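TRNA (cytosine(72)-C(5))-methyltransferase (Pyrococcus horikoshii, PDB 5ZVE) transfers a methyl group from S-adenosyl-L-methionine to carbon 5 of cytosine 72 in several archaeal tRNAs. Local coordinates at residues Asp268-Asp273 and Gly316-Ser321; Val361-Pro366 and Gly373-Lys378. One frame throughout, in Å; residues are numbered along the deposited sequence.

Interaction 1 of 2, residues Asp268-Asp273 and Gly316-Ser321. With SAH (S-adenosyl-L-homocysteine), chain C.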
loop_
_atom_site.group_PDB
_atom_site.type_symbol
_atom_site.label_atom_id
_atom_site.label_comp_id
_atom_site.label_asym_id
_atom_site.label_seq_id
_atom_site.Cartn_x
_atom_site.Cartn_y
_atom_site.Cartn_z
ATOM N N ASP A 268 -7.546 -15.318 19.586
ATOM C CA ASP A 268 -6.360 -14.939 20.339
ATOM C C ASP A 268 -5.675 -13.745 19.681
ATOM O O ASP A 268 -5.108 -12.881 20.351
ATOM C CB ASP A 268 -5.402 -16.126 20.443
ATOM C CG ASP A 268 -6.039 -17.322 21.123
ATOM O OD1 ASP A 268 -6.178 -17.289 22.362
ATOM O OD2 ASP A 268 -6.426 -18.279 20.419
ATOM N N LYS A 269 -5.734 -13.706 18.356
ATOM C CA LYS A 269 -5.071 -12.658 17.596
ATOM C C LYS A 269 -5.992 -12.127 16.521
ATOM O O LYS A 269 -6.560 -12.884 15.729
ATOM C CB LYS A 269 -3.772 -13.178 16.966
ATOM C CG LYS A 269 -2.779 -13.744 17.968
ATOM C CD LYS A 269 -2.077 -12.633 18.721
ATOM C CE LYS A 269 -1.195 -13.185 19.828
ATOM N NZ LYS A 269 -0.236 -14.199 19.329
ATOM N N ILE A 270 -6.141 -10.813 16.493
ATOM C CA ILE A 270 -6.900 -10.184 15.430
ATOM C C ILE A 270 -6.080 -9.102 14.747
ATOM O O ILE A 270 -5.521 -8.222 15.405
ATOM C CB ILE A 270 -8.211 -9.572 15.954
ATOM C CG1 ILE A 270 -9.195 -10.674 16.351
ATOM C CG2 ILE A 270 -8.825 -8.687 14.902
ATOM C CD1 ILE A 270 -10.545 -10.151 16.810
ATOM N N LEU A 271 -5.999 -9.184 13.424
ATOM C CA LEU A 271 -5.446 -8.098 12.633
ATOM C C LEU A 271 -6.551 -7.253 12.023
ATOM O O LEU A 271 -7.448 -7.767 11.351
ATOM C CB LEU A 271 -4.536 -8.635 11.529
ATOM C CG LEU A 271 -4.100 -7.562 10.528
ATOM C CD1 LEU A 271 -3.269 -6.502 11.223
ATOM C CD2 LEU A 271 -3.330 -8.177 9.371
ATOM N N LEU A 272 -6.479 -5.949 12.260
ATOM C CA LEU A 272 -7.422 -5.026 11.654
ATOM C C LEU A 272 -6.659 -4.011 10.811
ATOM O O LEU A 272 -6.289 -2.933 11.280
ATOM C CB LEU A 272 -8.276 -4.332 12.724
ATOM C CG LEU A 272 -9.304 -3.299 12.258
ATOM C CD1 LEU A 272 -10.159 -3.840 11.122
ATOM C CD2 LEU A 272 -10.185 -2.870 13.423
ATOM N N ASP A 273 -6.406 -4.385 9.564
ATOM C CA ASP A 273 -5.789 -3.482 8.608
ATOM C C ASP A 273 -6.932 -2.747 7.929
ATOM O O ASP A 273 -7.399 -3.139 6.863
ATOM C CB ASP A 273 -4.927 -4.255 7.610
ATOM C CG ASP A 273 -4.184 -3.352 6.653
ATOM O OD1 ASP A 273 -3.748 -2.261 7.077
ATOM O OD2 ASP A 273 -4.032 -3.740 5.475
ATOM N N GLY A 316 -6.177 -11.494 24.781
ATOM C CA GLY A 316 -5.999 -11.500 23.342
ATOM C C GLY A 316 -5.347 -10.237 22.817
ATOM O O GLY A 316 -5.298 -9.214 23.498
ATOM N N VAL A 317 -4.862 -10.309 21.583
ATOM C CA VAL A 317 -4.099 -9.216 20.999
ATOM C C VAL A 317 -4.751 -8.695 19.723
ATOM O O VAL A 317 -5.131 -9.467 18.837
ATOM C CB VAL A 317 -2.660 -9.648 20.684
ATOM C CG1 VAL A 317 -1.912 -8.537 19.945
ATOM C CG2 VAL A 317 -1.939 -10.038 21.962
ATOM N N LEU A 318 -4.885 -7.377 19.638
ATOM C CA LEU A 318 -5.356 -6.734 18.419
ATOM C C LEU A 318 -4.258 -5.874 17.818
ATOM O O LEU A 318 -3.629 -5.074 18.512
ATOM C CB LEU A 318 -6.599 -5.882 18.698
ATOM C CG LEU A 318 -7.047 -4.931 17.580
ATOM C CD1 LEU A 318 -7.615 -5.694 16.398
ATOM C CD2 LEU A 318 -8.060 -3.923 18.104
ATOM N N VAL A 319 -4.012 -6.059 16.528
ATOM C CA VAL A 319 -3.148 -5.142 15.805
ATOM C C VAL A 319 -3.998 -4.334 14.838
ATOM O O VAL A 319 -4.666 -4.885 13.959
ATOM C CB VAL A 319 -2.010 -5.870 15.054
ATOM C CG1 VAL A 319 -1.427 -4.968 13.981
ATOM C CG2 VAL A 319 -0.928 -6.300 16.030
ATOM N N TYR A 320 -3.974 -3.021 15.030
ATOM C CA TYR A 320 -4.700 -2.084 14.192
ATOM C C TYR A 320 -3.725 -1.309 13.319
ATOM O O TYR A 320 -2.748 -0.753 13.817
ATOM C CB TYR A 320 -5.523 -1.140 15.071
ATOM C CG TYR A 320 -6.297 -0.060 14.353
ATOM C CD1 TYR A 320 -7.562 -0.312 13.827
ATOM C CD2 TYR A 320 -5.792 1.232 14.253
ATOM C CE1 TYR A 320 -8.289 0.687 13.194
ATOM C CE2 TYR A 320 -6.510 2.234 13.619
ATOM C CZ TYR A 320 -7.761 1.957 13.094
ATOM O OH TYR A 320 -8.479 2.953 12.463
ATOM N N SER A 321 -3.973 -1.292 12.015
ATOM C CA SER A 321 -3.116 -0.537 11.112
ATOM C C SER A 321 -3.913 0.201 10.043
ATOM O O SER A 321 -4.969 -0.254 9.604
ATOM C CB SER A 321 -2.078 -1.458 10.452
ATOM O OG SER A 321 -2.685 -2.429 9.617
HETATM N N SAH C . -5.212 -5.996 4.611
HETATM C CA SAH C . -5.223 -6.058 3.154
HETATM C CB SAH C . -5.755 -4.760 2.546
HETATM C CG SAH C . -6.927 -4.103 3.280
HETATM S SD SAH C . -7.708 -2.841 2.245
HETATM C C SAH C . -3.859 -6.423 2.561
HETATM O O SAH C . -2.833 -6.392 3.241
HETATM O OXT SAH C . -3.749 -6.765 1.384
HETATM C "C5'" SAH C . -9.225 -2.788 3.242
HETATM C "C4'" SAH C . -10.247 -3.866 2.890
HETATM O "O4'" SAH C . -11.374 -3.753 3.735
HETATM C "C3'" SAH C . -10.782 -3.791 1.465
HETATM O "O3'" SAH C . -10.398 -4.953 0.769
HETATM C "C2'" SAH C . -12.294 -3.787 1.594
HETATM O "O2'" SAH C . -12.860 -4.746 0.735
HETATM C "C1'" SAH C . -12.514 -4.205 3.033
HETATM N N9 SAH C . -13.765 -3.688 3.630
HETATM C C8 SAH C . -14.312 -2.434 3.525
HETATM N N7 SAH C . -15.460 -2.403 4.243
HETATM C C5 SAH C . -15.654 -3.618 4.803
HETATM C C6 SAH C . -16.654 -4.133 5.622
HETATM N N6 SAH C . -17.683 -3.379 6.002
HETATM N N1 SAH C . -16.571 -5.443 6.044
HETATM C C2 SAH C . -15.507 -6.234 5.655
HETATM N N3 SAH C . -14.521 -5.717 4.842
HETATM C C4 SAH C . -14.595 -4.430 4.425
#
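Two neighbouring parallel strands in the central sheet of the methyltransferase domain, 269-273 and 316-321, run side by side with Asp273 facing Ser321 at the end nearest the cofactor. Their axes lie 4.7 Å apart and diverge by 9°. Five backbone hydrogen bonds join them: Val317 N to Asp268 O, Ile270 N to Val317 O, Val319 N to Ile270 O, Leu272 N to Val319 O, and Ser321 N to Leu272 O. The shortest, from Leu272 N to Val319 O, measures 2.7 Å.

On one face Leu318 CD1 rests 3.6 Å from Ile270 CG2 and also reaches Leu272 CB. Farther along, Leu272 CD2 meets the edge of the Tyr320 ring in its plane, 3.7 Å from Tyr320 CD1, the two side chains pointing the same way; helix 291-310 covers this face. On the other face Lys269 bends at chi2, bringing CD within 3.6 Å of Val317 CB, while its NZ forms a salt bridge with Asp199. Leu271 CD1 slants across to Val319 CG1, near helix 184-193.

Asp273 uses its two oxygens separately. With CG anti to the backbone N (chi1 -176°), OD1 accepts Ser321 OG at 2.8 Å from above the carboxylate plane, 36° out of it. OD2 accepts the amino N of SAH at 2.7 Å and also forms a salt bridge with Lys211. Together with those two partners, Ser321 is likely to limit the carboxylate's rotation as a second-shell residue. Asp273 ends its strand as the aspartate of the Asp-Ala-Pro-Cys motif of RsmB/NOP methyltransferases, within a Rossmann-like class I fold.

Interaction 2 of 2, residues Val361-Pro366 and Gly373-Lys378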
loop_
_atom_site.group_PDB
_atom_site.type_symbol
_atom_site.label_atom_id
_atom_site.label_comp_id
_atom_site.label_asym_id
_atom_site.label_seq_id
_atom_site.Cartn_x
_atom_site.Cartn_y
_atom_site.Cartn_z
ATOM N N VAL A 361 2.475 3.348 20.082
ATOM C CA VAL A 361 2.085 3.160 18.686
ATOM C C VAL A 361 3.192 3.611 17.753
ATOM O O VAL A 361 4.048 4.409 18.129
ATOM C CB VAL A 361 0.783 3.908 18.339
ATOM C CG1 VAL A 361 -0.380 3.307 19.099
ATOM C CG2 VAL A 361 0.923 5.398 18.616
ATOM N N GLN A 362 3.162 3.107 16.527
ATOM C CA GLN A 362 4.261 3.337 15.604
ATOM C C GLN A 362 3.782 3.983 14.310
ATOM O O GLN A 362 2.934 3.437 13.607
ATOM C CB GLN A 362 4.977 2.016 15.305
ATOM C CG GLN A 362 6.236 2.172 14.470
ATOM C CD GLN A 362 6.999 0.876 14.301
ATOM O OE1 GLN A 362 8.111 0.873 13.782
ATOM N NE2 GLN A 362 6.404 -0.231 14.728
ATOM N N ARG A 363 4.345 5.144 13.993
ATOM C CA ARG A 363 3.989 5.843 12.764
ATOM C C ARG A 363 5.130 5.820 11.763
ATOM O O ARG A 363 6.300 5.832 12.136
ATOM C CB ARG A 363 3.594 7.293 13.048
ATOM C CG ARG A 363 2.096 7.516 13.229
ATOM C CD ARG A 363 1.810 8.973 13.530
ATOM N NE ARG A 363 0.382 9.272 13.586
ATOM C CZ ARG A 363 -0.307 9.796 12.576
ATOM N NH1 ARG A 363 0.300 10.069 11.424
ATOM N NH2 ARG A 363 -1.602 10.046 12.714
ATOM N N PHE A 364 4.767 5.793 10.486
ATOM C CA PHE A 364 5.724 5.916 9.405
ATOM C C PHE A 364 5.414 7.164 8.592
ATOM O O PHE A 364 4.251 7.476 8.330
ATOM C CB PHE A 364 5.710 4.672 8.516
ATOM C CG PHE A 364 6.269 3.441 9.180
ATOM C CD1 PHE A 364 5.451 2.600 9.917
ATOM C CD2 PHE A 364 7.613 3.126 9.061
ATOM C CE1 PHE A 364 5.966 1.467 10.529
ATOM C CE2 PHE A 364 8.137 1.992 9.667
ATOM C CZ PHE A 364 7.311 1.161 10.403
ATOM N N TYR A 365 6.464 7.895 8.233
ATOM C CA TYR A 365 6.340 9.108 7.439
ATOM C C TYR A 365 7.177 8.980 6.177
ATOM O O TYR A 365 8.263 8.404 6.218
ATOM C CB TYR A 365 6.786 10.327 8.240
ATOM C CG TYR A 365 5.915 10.641 9.433
ATOM C CD1 TYR A 365 4.731 11.350 9.281
ATOM C CD2 TYR A 365 6.282 10.237 10.712
ATOM C CE1 TYR A 365 3.931 11.648 10.371
ATOM C CE2 TYR A 365 5.487 10.530 11.810
ATOM C CZ TYR A 365 4.314 11.235 11.630
ATOM O OH TYR A 365 3.515 11.537 12.708
ATOM N N PRO A 366 6.680 9.522 5.051
ATOM C CA PRO A 366 7.412 9.408 3.783
ATOM C C PRO A 366 8.772 10.112 3.790
ATOM O O PRO A 366 9.724 9.602 3.198
ATOM C CB PRO A 366 6.462 10.062 2.766
ATOM C CG PRO A 366 5.586 10.958 3.573
ATOM C CD PRO A 366 5.419 10.266 4.901
ATOM N N GLY A 373 2.923 6.776 4.176
ATOM C CA GLY A 373 2.438 7.183 5.480
ATOM C C GLY A 373 1.664 6.020 6.061
ATOM O O GLY A 373 0.887 5.374 5.358
ATOM N N PHE A 374 1.868 5.738 7.342
ATOM C CA PHE A 374 1.339 4.509 7.910
ATOM C C PHE A 374 1.193 4.610 9.415
ATOM O O PHE A 374 1.773 5.492 10.050
ATOM C CB PHE A 374 2.250 3.335 7.547
ATOM C CG PHE A 374 1.524 2.033 7.362
ATOM C CD1 PHE A 374 0.949 1.715 6.140
ATOM C CD2 PHE A 374 1.440 1.116 8.398
ATOM C CE1 PHE A 374 0.296 0.513 5.958
ATOM C CE2 PHE A 374 0.786 -0.086 8.222
ATOM C CZ PHE A 374 0.211 -0.387 7.002
ATOM N N PHE A 375 0.418 3.697 9.983
ATOM C CA PHE A 375 0.147 3.713 11.411
ATOM C C PHE A 375 -0.069 2.297 11.923
ATOM O O PHE A 375 -0.773 1.509 11.298
ATOM C CB PHE A 375 -1.077 4.588 11.706
ATOM C CG PHE A 375 -1.447 4.638 13.159
ATOM C CD1 PHE A 375 -0.787 5.495 14.025
ATOM C CD2 PHE A 375 -2.458 3.832 13.658
ATOM C CE1 PHE A 375 -1.121 5.539 15.368
ATOM C CE2 PHE A 375 -2.804 3.876 14.997
ATOM C CZ PHE A 375 -2.135 4.731 15.853
ATOM N N ILE A 376 0.542 1.977 13.059
ATOM C CA ILE A 376 0.419 0.648 13.654
ATOM C C ILE A 376 0.203 0.737 15.160
ATOM O O ILE A 376 0.998 1.352 15.871
ATOM C CB ILE A 376 1.674 -0.228 13.407
ATOM C CG1 ILE A 376 2.080 -0.234 11.931
ATOM C CG2 ILE A 376 1.443 -1.648 13.905
ATOM C CD1 ILE A 376 3.349 -1.062 11.660
ATOM N N ALA A 377 -0.872 0.122 15.640
ATOM C CA ALA A 377 -1.122 0.017 17.071
ATOM C C ALA A 377 -1.256 -1.445 17.482
ATOM O O ALA A 377 -1.936 -2.221 16.813
ATOM C CB ALA A 377 -2.379 0.797 17.454
ATOM N N LYS A 378 -0.622 -1.813 18.591
ATOM C CA LYS A 378 -0.733 -3.171 19.114
ATOM C C LYS A 378 -1.338 -3.157 20.503
ATOM O O LYS A 378 -0.794 -2.527 21.411
ATOM C CB LYS A 378 0.631 -3.856 19.165
ATOM C CG LYS A 378 0.570 -5.275 19.705
ATOM C CD LYS A 378 1.933 -5.744 20.165
ATOM C CE LYS A 378 1.904 -7.213 20.528
ATOM N NZ LYS A 378 3.202 -7.665 21.087
#
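Gln362 pairs with Ile376 and Phe364 with Phe374 as hydrogen-bonded pairs of antiparallel strands 361-364 and 374-378, with Arg363-Phe375 as the non-hydrogen-bonded pair between them. Gln362 N lies 2.9 Å from Ile376 O and Phe364 N 3.0 Å from Phe374 O.

Among the apolar contacts, Phe375 is central on its face. Its CG stands anti to the backbone N (chi1 179°), which swings the ring toward the opposing strand, so that CE1 lies 3.8 Å from Val361 CG2. Val361 CG1 touches Ala377 CB at 3.6 Å. On the other face Phe364 and Phe374 meet through their CB atoms, and Ile376 CD1 approaches the edge of the Phe364 ring, 3.8 Å from CE1.

Arg363 contributes its aliphatic part: its CG lies in the plane of the Phe375 ring at its edge, 3.6 Å from CD1, and its guanidinium forms a salt bridge with Glu331. Replacing Phe375 with an alanine would probably open a gap beside Val361 and leave Arg363 CG without the ring edge it rests on. The arrangement is a beta hairpin of the chain's last two strands, connected through helix 366-369, with 374-381 antiparallel to 316-322, as the final strand is in class I methyltransferases.

Both contacts are largely core, only the Asp268-Lys269 end of interaction 1 being partly exposed, and belong to one mixed sheet: interaction 1 pairs strands 267-273 and 316-322 in parallel, interaction 2 pairs 361-364 and 374-381 antiparallel. They meet where strand 316-322 lies beside 374-381, Tyr320 O and Ala377 N making a probable hydrogen bond of 2.8 Å and Ser321 CB packing against Phe374 CE2. Their chemistry follows their place. Interaction 1 packs mostly aliphatic side chains and ends in a polar group that binds SAH directly. Interaction 2 is richer in aromatic rings and touches no cofactor atom, though the nearest side-chain atoms of Phe374 and Cys323, the predicted nucleophile, are about 4 Å apart.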